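Local structure of ubiquitin-conjugating enzyme E2-21 kDa (5NL8) at residues I80-L93 with Y106-I120. The protein probably catalyses the covalent attachment of ubiquitin to other proteins as an E2 ubiquitin-conjugating enzyme that is needed for peroxisome biogenesis. Sequence-based numbering, arbitrary orientation.
Sequences IKFVVFGEEKIRQL and YKMPHPNVNFKTGEI
Lys81 forms a single beta bridge with Glu119, where Phe82 N donates to Gly118 O (2.8 Å) and Ile120 N reaches Ile80 O weakly; farther along, Phe85 N hydrogen-bonds to Tyr106 O. The pairing illustrates how an edge strand can hold a long irregular loop with few direct bonds, supplemented by water: one molecule links Lys81 NZ to Thr117 O, another Ile80 N to Ile120 O. Gly118 CA makes a CA-H...O contact with Phe82 O (3.5 Å). Phe82 gathers one cluster of apolar contacts. Met108 CG sits over the centre of its ring, 3.8 Å from the centroid, and bends at chi2 (48°) and chi3 (72°) bring CE back to Phe82 CE2; SD stays above the same face in a more distant Met-aromatic contact. Ile120 CD1 and Val113 CG2 both approach Phe82 CE1. At the other end Phe85 and Tyr106 run side by side as an offset stack, planes 21° apart, with Phe85 CE2 3.4 Å from Tyr106 CE1. Lys107 starts away from 80-93, but a bend at chi2 returns its chain, and NZ donates to Phe85 O (3.0 Å). Ile90 CD1 from helix 87-94 packs on Tyr106 CB. In this UBC fold, strand 79-82 is the outermost strand beside 62-68, whose Leu65 touches Phe82. Helix 135-147 meets Ile80 and Met108, Tyr178 of helix 168-181 lies against Lys107, and the loop runs on from Ile120 into Cys121, the predicted thioester cysteine, just before helix 122-126.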
ATOM      1  N   ILE A  80      -7.074   2.370   5.323  1.00 32.83           N
ATOM      2  CA  ILE A  80      -5.718   1.993   4.957  1.00 34.93           C
ATOM      3  C   ILE A  80      -4.875   3.213   4.618  1.00 33.70           C
ATOM      4  O   ILE A  80      -5.356   4.150   3.980  1.00 43.25           O
ATOM      5  CB  ILE A  80      -5.734   1.000   3.772  1.00 35.51           C
ATOM      6  CG1 ILE A  80      -6.545  -0.240   4.157  1.00 40.61           C
ATOM      7  CG2 ILE A  80      -4.326   0.618   3.358  1.00 29.01           C
ATOM      8  CD1 ILE A  80      -6.614  -1.310   3.100  1.00 48.15           C
ATOM      9  N   LYS A  81      -3.624   3.211   5.067  1.00 33.41           N
ATOM     10  CA  LYS A  81      -2.711   4.299   4.737  1.00 28.00           C
ATOM     11  C   LYS A  81      -1.316   3.782   4.404  1.00 31.96           C
ATOM     12  O   LYS A  81      -0.906   2.727   4.884  1.00 29.75           O
ATOM     13  CB  LYS A  81      -2.628   5.308   5.891  1.00 24.85           C
ATOM     14  CG  LYS A  81      -1.854   4.810   7.110  1.00 27.29           C
ATOM     15  CD  LYS A  81      -1.660   5.914   8.147  1.00 42.17           C
ATOM     16  CE  LYS A  81      -0.790   5.438   9.305  1.00 49.25           C
ATOM     17  NZ  LYS A  81      -0.635   6.475  10.365  1.00 47.40           N
ATOM     18  N   PHE A  82      -0.594   4.529   3.572  1.00 24.72           N
ATOM     19  CA  PHE A  82       0.820   4.263   3.334  1.00 31.47           C
ATOM     20  C   PHE A  82       1.663   4.751   4.508  1.00 27.16           C
ATOM     21  O   PHE A  82       1.357   5.777   5.120  1.00 24.11           O
ATOM     22  CB  PHE A  82       1.295   4.934   2.042  1.00 23.04           C
ATOM     23  CG  PHE A  82       0.861   4.224   0.796  1.00 30.78           C
ATOM     24  CD1 PHE A  82      -0.373   4.492   0.222  1.00 28.53           C
ATOM     25  CD2 PHE A  82       1.684   3.285   0.198  1.00 27.36           C
ATOM     26  CE1 PHE A  82      -0.777   3.832  -0.926  1.00 33.85           C
ATOM     27  CE2 PHE A  82       1.284   2.620  -0.948  1.00 29.54           C
ATOM     28  CZ  PHE A  82       0.053   2.895  -1.512  1.00 25.39           C
ATOM     29  N   VAL A  83       2.722   4.014   4.817  1.00 39.25           N
ATOM     30  CA  VAL A  83       3.672   4.433   5.843  1.00 27.73           C
ATOM     31  C   VAL A  83       4.641   5.463   5.265  1.00 28.97           C
ATOM     32  O   VAL A  83       5.490   5.138   4.436  1.00 27.80           O
ATOM     33  CB  VAL A  83       4.465   3.241   6.406  1.00 27.09           C
ATOM     34  CG1 VAL A  83       5.523   3.725   7.390  1.00 27.46           C
ATOM     35  CG2 VAL A  83       3.525   2.236   7.067  1.00 28.14           C
ATOM     36  N   VAL A  84       4.494   6.705   5.711  1.00 30.84           N
ATOM     37  CA  VAL A  84       5.297   7.823   5.227  1.00 28.15           C
ATOM     38  C   VAL A  84       6.110   8.437   6.369  1.00 30.44           C
ATOM     39  O   VAL A  84       5.556   8.788   7.409  1.00 30.85           O
ATOM     40  CB  VAL A  84       4.403   8.910   4.587  1.00 29.92           C
ATOM     41  CG1 VAL A  84       5.223  10.132   4.208  1.00 28.25           C
ATOM     42  CG2 VAL A  84       3.667   8.346   3.368  1.00 31.66           C
ATOM     43  N   PHE A  85       7.421   8.554   6.180  1.00 28.68           N
ATOM     44  CA  PHE A  85       8.296   9.147   7.193  1.00 24.67           C
ATOM     45  C   PHE A  85       8.772  10.533   6.767  1.00 31.46           C
ATOM     46  O   PHE A  85       8.723  10.879   5.590  1.00 30.67           O
ATOM     47  CB  PHE A  85       9.512   8.253   7.460  1.00 30.94           C
ATOM     48  CG  PHE A  85       9.180   6.938   8.116  1.00 29.80           C
ATOM     49  CD1 PHE A  85       8.053   6.805   8.910  1.00 23.21           C
ATOM     50  CD2 PHE A  85      10.004   5.836   7.938  1.00 37.65           C
ATOM     51  CE1 PHE A  85       7.751   5.590   9.514  1.00 34.60           C
ATOM     52  CE2 PHE A  85       9.711   4.621   8.536  1.00 33.73           C
ATOM     53  CZ  PHE A  85       8.583   4.498   9.324  1.00 25.65           C
ATOM     54  N   GLY A  86       9.238  11.321   7.729  1.00 33.96           N
ATOM     55  CA  GLY A  86       9.858  12.598   7.428  1.00 23.75           C
ATOM     56  C   GLY A  86      11.248  12.394   6.856  1.00 32.89           C
ATOM     57  O   GLY A  86      11.893  11.380   7.128  1.00 32.67           O
ATOM     58  N   GLU A  87      11.701  13.358   6.062  1.00 26.97           N
ATOM     59  CA  GLU A  87      13.016  13.324   5.418  1.00 34.29           C
ATOM     60  C   GLU A  87      14.167  13.048   6.402  1.00 39.22           C
ATOM     61  O   GLU A  87      15.090  12.272   6.110  1.00 38.11           O
ATOM     62  CB  GLU A  87      13.256  14.650   4.694  1.00 39.67           C
ATOM     63  CG  GLU A  87      12.870  15.862   5.537  1.00 64.68           C
ATOM     64  CD  GLU A  87      13.204  17.183   4.880  1.00 80.62           C
ATOM     65  OE1 GLU A  87      12.974  17.314   3.660  1.00 84.80           O
ATOM     66  OE2 GLU A  87      13.699  18.087   5.587  1.00 82.01           O
ATOM     67  N   GLU A  88      14.102  13.689   7.564  1.00 43.73           N
ATOM     68  CA  GLU A  88      15.100  13.517   8.614  1.00 36.38           C
ATOM     69  C   GLU A  88      15.187  12.059   9.071  1.00 31.39           C
ATOM     70  O   GLU A  88      16.267  11.447   9.063  1.00 36.13           O
ATOM     71  CB  GLU A  88      14.770  14.426   9.794  1.00 51.82           C
ATOM     72  CG  GLU A  88      15.635  14.218  11.011  1.00 65.03           C
ATOM     73  CD  GLU A  88      17.062  14.652  10.783  1.00 78.42           C
ATOM     74  OE1 GLU A  88      17.263  15.707  10.146  1.00 93.15           O
ATOM     75  OE2 GLU A  88      17.984  13.941  11.237  1.00 78.55           O
ATOM     76  N   LYS A  89      14.040  11.505   9.453  1.00 29.83           N
ATOM     77  CA  LYS A  89      13.962  10.108   9.868  1.00 30.81           C
ATOM     78  C   LYS A  89      14.477   9.163   8.784  1.00 37.98           C
ATOM     79  O   LYS A  89      15.220   8.226   9.074  1.00 37.84           O
ATOM     80  CB  LYS A  89      12.524   9.741  10.238  1.00 27.19           C
ATOM     81  CG  LYS A  89      12.319   8.262  10.548  1.00 31.91           C
ATOM     82  CD  LYS A  89      10.991   8.021  11.245  1.00 34.24           C
ATOM     83  CE  LYS A  89      10.847   6.566  11.658  1.00 33.03           C
ATOM     84  NZ  LYS A  89       9.553   6.319  12.340  1.00 34.38           N
ATOM     85  N   ILE A  90      14.082   9.411   7.537  1.00 37.09           N
ATOM     86  CA  ILE A  90      14.471   8.535   6.439  1.00 31.50           C
ATOM     87  C   ILE A  90      15.979   8.533   6.287  1.00 42.31           C
ATOM     88  O   ILE A  90      16.605   7.479   6.144  1.00 44.22           O
ATOM     89  CB  ILE A  90      13.824   8.951   5.108  1.00 26.82           C
ATOM     90  CG1 ILE A  90      12.307   8.755   5.169  1.00 23.61           C
ATOM     91  CG2 ILE A  90      14.416   8.148   3.958  1.00 31.04           C
ATOM     92  CD1 ILE A  90      11.581   9.163   3.902  1.00 30.36           C
ATOM     93  N   ARG A  91      16.563   9.724   6.342  1.00 38.94           N
ATOM     94  CA  ARG A  91      17.999   9.853   6.175  1.00 43.18           C
ATOM     95  C   ARG A  91      18.737   9.176   7.326  1.00 43.01           C
ATOM     96  O   ARG A  91      19.795   8.581   7.127  1.00 40.30           O
ATOM     97  CB  ARG A  91      18.389  11.324   6.063  1.00 49.44           C
ATOM     98  CG  ARG A  91      19.878  11.578   5.992  1.00 60.68           C
ATOM     99  CD  ARG A  91      20.206  13.069   5.908  1.00 80.20           C
ATOM    100  NE  ARG A  91      20.369  13.729   7.207  1.00 91.21           N
ATOM    101  CZ  ARG A  91      19.382  14.083   8.030  1.00 96.38           C
ATOM    102  NH1 ARG A  91      19.671  14.672   9.184  1.00 91.89           N
ATOM    103  NH2 ARG A  91      18.110  13.886   7.704  1.00104.38           N
ATOM    104  N   GLN A  92      18.176   9.249   8.529  1.00 35.73           N
ATOM    105  CA  GLN A  92      18.763   8.511   9.643  1.00 37.01           C
ATOM    106  C   GLN A  92      18.676   6.999   9.429  1.00 38.92           C
ATOM    107  O   GLN A  92      19.603   6.266   9.775  1.00 41.65           O
ATOM    108  CB  GLN A  92      18.092   8.891  10.957  1.00 31.19           C
ATOM    109  CG  GLN A  92      18.295  10.343  11.328  1.00 47.34           C
ATOM    110  CD  GLN A  92      17.686  10.682  12.665  1.00 65.77           C
ATOM    111  OE1 GLN A  92      16.971  11.674  12.801  1.00 64.80           O
ATOM    112  NE2 GLN A  92      17.971   9.861  13.669  1.00 76.49           N
ATOM    113  N   LEU A  93      17.571   6.539   8.853  1.00 38.71           N
ATOM    114  CA  LEU A  93      17.400   5.116   8.560  1.00 33.68           C
ATOM    115  C   LEU A  93      18.386   4.640   7.499  1.00 46.38           C
ATOM    116  O   LEU A  93      18.840   3.499   7.530  1.00 52.04           O
ATOM    117  CB  LEU A  93      15.970   4.816   8.100  1.00 29.33           C
ATOM    118  CG  LEU A  93      14.850   4.895   9.139  1.00 38.38           C
ATOM    119  CD1 LEU A  93      13.502   4.580   8.506  1.00 27.64           C
ATOM    120  CD2 LEU A  93      15.131   3.950  10.298  1.00 35.25           C
ATOM    121  N   TYR A 106       9.771   5.184   1.481  1.00 29.54           N
ATOM    122  CA  TYR A 106       8.945   5.766   2.536  1.00 28.10           C
ATOM    123  C   TYR A 106       8.328   7.114   2.168  1.00 30.73           C
ATOM    124  O   TYR A 106       8.043   7.930   3.043  1.00 33.58           O
ATOM    125  CB  TYR A 106       9.760   5.907   3.822  1.00 29.97           C
ATOM    126  CG  TYR A 106      10.062   4.583   4.475  1.00 30.22           C
ATOM    127  CD1 TYR A 106       9.068   3.875   5.135  1.00 24.41           C
ATOM    128  CD2 TYR A 106      11.337   4.034   4.426  1.00 37.06           C
ATOM    129  CE1 TYR A 106       9.332   2.664   5.732  1.00 32.85           C
ATOM    130  CE2 TYR A 106      11.610   2.818   5.021  1.00 29.46           C
ATOM    131  CZ  TYR A 106      10.604   2.139   5.674  1.00 36.22           C
ATOM    132  OH  TYR A 106      10.860   0.930   6.273  1.00 40.26           O
ATOM    133  N   LYS A 107       8.132   7.339   0.873  1.00 31.80           N
ATOM    134  CA  LYS A 107       7.333   8.457   0.382  1.00 28.93           C
ATOM    135  C   LYS A 107       6.420   7.930  -0.723  1.00 33.73           C
ATOM    136  O   LYS A 107       6.863   7.157  -1.569  1.00 38.13           O
ATOM    137  CB  LYS A 107       8.220   9.591  -0.145  1.00 31.51           C
ATOM    138  CG  LYS A 107       9.072  10.299   0.906  1.00 40.62           C
ATOM    139  CD  LYS A 107       8.250  11.258   1.760  1.00 36.30           C
ATOM    140  CE  LYS A 107       9.153  12.117   2.638  1.00 39.77           C
ATOM    141  NZ  LYS A 107       8.381  13.007   3.556  1.00 29.33           N
ATOM    142  N   MET A 108       5.148   8.324  -0.712  1.00 26.35           N
ATOM    143  CA  MET A 108       4.216   7.865  -1.742  1.00 27.12           C
ATOM    144  C   MET A 108       3.555   9.033  -2.472  1.00 34.83           C
ATOM    145  O   MET A 108       2.564   9.591  -2.002  1.00 35.09           O
ATOM    146  CB  MET A 108       3.147   6.946  -1.133  1.00 26.78           C
ATOM    147  CG  MET A 108       1.975   6.609  -2.068  1.00 26.10           C
ATOM    148  SD  MET A 108       2.451   6.090  -3.733  1.00 34.51           S
ATOM    149  CE  MET A 108       3.099   4.463  -3.388  1.00 33.32           C
ATOM    150  N   PRO A 109       4.116   9.413  -3.630  1.00 34.85           N
ATOM    151  CA  PRO A 109       3.522  10.439  -4.493  1.00 28.23           C
ATOM    152  C   PRO A 109       2.482   9.840  -5.436  1.00 34.33           C
ATOM    153  O   PRO A 109       2.819   9.109  -6.371  1.00 38.90           O
ATOM    154  CB  PRO A 109       4.725  10.986  -5.260  1.00 24.03           C
ATOM    155  CG  PRO A 109       5.658   9.835  -5.344  1.00 33.33           C
ATOM    156  CD  PRO A 109       5.438   8.981  -4.119  1.00 28.63           C
ATOM    157  N   HIS A 110       1.220  10.155  -5.183  1.00 30.06           N
ATOM    158  CA  HIS A 110       0.123   9.554  -5.922  1.00 30.88           C
ATOM    159  C   HIS A 110      -1.106  10.443  -5.812  1.00 33.04           C
ATOM    160  O   HIS A 110      -1.367  11.010  -4.751  1.00 32.08           O
ATOM    161  CB  HIS A 110      -0.172   8.146  -5.387  1.00 23.97           C
ATOM    162  CG  HIS A 110      -1.186   7.388  -6.184  1.00 32.69           C
ATOM    163  ND1 HIS A 110      -2.542   7.629  -6.087  1.00 31.11           N
ATOM    164  CD2 HIS A 110      -1.048   6.383  -7.082  1.00 27.30           C
ATOM    165  CE1 HIS A 110      -3.190   6.809  -6.896  1.00 34.47           C
ATOM    166  NE2 HIS A 110      -2.308   6.042  -7.508  1.00 30.73           N
ATOM    167  N   PRO A 111      -1.851  10.586  -6.916  1.00 28.42           N
ATOM    168  CA  PRO A 111      -3.061  11.411  -6.976  1.00 34.52           C
ATOM    169  C   PRO A 111      -4.066  11.154  -5.847  1.00 34.00           C
ATOM    170  O   PRO A 111      -4.717  12.104  -5.406  1.00 32.77           O
ATOM    171  CB  PRO A 111      -3.660  11.031  -8.329  1.00 31.88           C
ATOM    172  CG  PRO A 111      -2.464  10.737  -9.173  1.00 28.72           C
ATOM    173  CD  PRO A 111      -1.471  10.074  -8.246  1.00 36.82           C
ATOM    174  N   ASN A 112      -4.180   9.915  -5.378  1.00 25.60           N
ATOM    175  CA  ASN A 112      -5.180   9.578  -4.363  1.00 34.14           C
ATOM    176  C   ASN A 112      -4.592   9.349  -2.966  1.00 36.48           C
ATOM    177  O   ASN A 112      -5.209   8.692  -2.127  1.00 34.15           O
ATOM    178  CB  ASN A 112      -5.964   8.334  -4.792  1.00 33.41           C
ATOM    179  CG  ASN A 112      -6.615   8.491  -6.156  1.00 38.73           C
ATOM    180  OD1 ASN A 112      -6.194   7.870  -7.132  1.00 39.29           O
ATOM    181  ND2 ASN A 112      -7.655   9.313  -6.226  1.00 39.50           N
ATOM    182  N   VAL A 113      -3.403   9.890  -2.720  1.00 33.51           N
ATOM    183  CA  VAL A 113      -2.733   9.718  -1.433  1.00 31.85           C
ATOM    184  C   VAL A 113      -2.252  11.047  -0.845  1.00 38.10           C
ATOM    185  O   VAL A 113      -1.625  11.849  -1.536  1.00 43.23           O
ATOM    186  CB  VAL A 113      -1.517   8.760  -1.558  1.00 42.84           C
ATOM    187  CG1 VAL A 113      -0.742   8.685  -0.248  1.00 30.77           C
ATOM    188  CG2 VAL A 113      -1.967   7.371  -1.990  1.00 31.58           C
ATOM    189  N   ASN A 114      -2.558  11.271   0.431  1.00 32.99           N
ATOM    190  CA  ASN A 114      -2.030  12.413   1.175  1.00 38.29           C
ATOM    191  C   ASN A 114      -0.521  12.273   1.356  1.00 35.05           C
ATOM    192  O   ASN A 114      -0.056  11.369   2.048  1.00 28.64           O
ATOM    193  CB  ASN A 114      -2.732  12.530   2.535  1.00 33.13           C
ATOM    194  CG  ASN A 114      -2.381  13.815   3.281  1.00 42.40           C
ATOM    195  OD1 ASN A 114      -1.213  14.167   3.433  1.00 38.96           O
ATOM    196  ND2 ASN A 114      -3.404  14.516   3.754  1.00 41.60           N
ATOM    197  N   PHE A 115       0.239  13.172   0.737  1.00 30.83           N
ATOM    198  CA  PHE A 115       1.694  13.047   0.713  1.00 29.58           C
ATOM    199  C   PHE A 115       2.325  13.133   2.104  1.00 37.38           C
ATOM    200  O   PHE A 115       3.391  12.567   2.343  1.00 31.07           O
ATOM    201  CB  PHE A 115       2.305  14.115  -0.199  1.00 34.91           C
ATOM    202  CG  PHE A 115       3.791  13.973  -0.394  1.00 37.76           C
ATOM    203  CD1 PHE A 115       4.298  13.139  -1.378  1.00 38.28           C
ATOM    204  CD2 PHE A 115       4.677  14.667   0.411  1.00 27.30           C
ATOM    205  CE1 PHE A 115       5.666  13.005  -1.558  1.00 38.58           C
ATOM    206  CE2 PHE A 115       6.043  14.539   0.237  1.00 34.85           C
ATOM    207  CZ  PHE A 115       6.539  13.707  -0.750  1.00 40.69           C
ATOM    208  N   LYS A 116       1.668  13.834   3.025  1.00 32.44           N
ATOM    209  CA  LYS A 116       2.236  14.014   4.358  1.00 40.81           C
ATOM    210  C   LYS A 116       1.888  12.859   5.306  1.00 40.28           C
ATOM    211  O   LYS A 116       2.768  12.338   5.999  1.00 33.90           O
ATOM    212  CB  LYS A 116       1.775  15.342   4.963  1.00 38.07           C
ATOM    213  CG  LYS A 116       2.001  15.440   6.463  1.00 55.82           C
ATOM    214  CD  LYS A 116       1.583  16.795   7.019  1.00 72.56           C
ATOM    215  CE  LYS A 116       0.462  16.654   8.037  1.00 83.98           C
ATOM    216  NZ  LYS A 116       0.764  17.371   9.306  1.00 89.06           N
ATOM    217  N   THR A 117       0.616  12.454   5.320  1.00 29.80           N
ATOM    218  CA  THR A 117       0.127  11.458   6.276  1.00 28.77           C
ATOM    219  C   THR A 117       0.092  10.048   5.696  1.00 39.37           C
ATOM    220  O   THR A 117       0.131   9.063   6.437  1.00 41.26           O
ATOM    221  CB  THR A 117      -1.291  11.802   6.769  1.00 31.20           C
ATOM    222  OG1 THR A 117      -2.223  11.644   5.691  1.00 34.14           O
ATOM    223  CG2 THR A 117      -1.351  13.238   7.293  1.00 29.50           C
ATOM    224  N   GLY A 118      -0.013   9.958   4.374  1.00 31.32           N
ATOM    225  CA  GLY A 118      -0.053   8.676   3.697  1.00 25.69           C
ATOM    226  C   GLY A 118      -1.461   8.144   3.508  1.00 33.17           C
ATOM    227  O   GLY A 118      -1.656   7.069   2.935  1.00 32.20           O
ATOM    228  N   GLU A 119      -2.444   8.899   3.983  1.00 28.39           N
ATOM    229  CA  GLU A 119      -3.834   8.472   3.917  1.00 33.56           C
ATOM    230  C   GLU A 119      -4.304   8.269   2.480  1.00 36.09           C
ATOM    231  O   GLU A 119      -4.038   9.090   1.598  1.00 32.44           O
ATOM    232  CB  GLU A 119      -4.746   9.483   4.620  1.00 41.09           C
ATOM    233  CG  GLU A 119      -6.221   9.103   4.593  1.00 64.40           C
ATOM    234  CD  GLU A 119      -7.104  10.106   5.312  1.00 85.51           C
ATOM    235  OE1 GLU A 119      -6.579  11.145   5.765  1.00 91.60           O
ATOM    236  OE2 GLU A 119      -8.323   9.853   5.422  1.00 84.92           O
ATOM    237  N   ILE A 120      -4.989   7.153   2.258  1.00 38.12           N
ATOM    238  CA  ILE A 120      -5.634   6.870   0.984  1.00 35.81           C
ATOM    239  C   ILE A 120      -7.086   7.324   1.062  1.00 41.67           C
ATOM    240  O   ILE A 120      -7.755   7.099   2.073  1.00 55.67           O
ATOM    241  CB  ILE A 120      -5.569   5.370   0.636  1.00 31.57           C
ATOM    242  CG1 ILE A 120      -4.132   4.858   0.755  1.00 29.66           C
ATOM    243  CG2 ILE A 120      -6.129   5.106  -0.759  1.00 32.49           C
ATOM    244  CD1 ILE A 120      -4.005   3.360   0.577  1.00 27.06           C
TER
HETATM  245  O   HOH W   1      -8.722   4.612   3.827  1.00 48.42           O
HETATM  246  O   HOH W   2      -0.462   9.151   9.236  1.00 47.59           O
HETATM  247  O   HOH W   3       2.078   7.204   7.361  1.00 29.10           O
HETATM  248  O   HOH W   4       2.952  10.140   7.739  1.00 43.72           O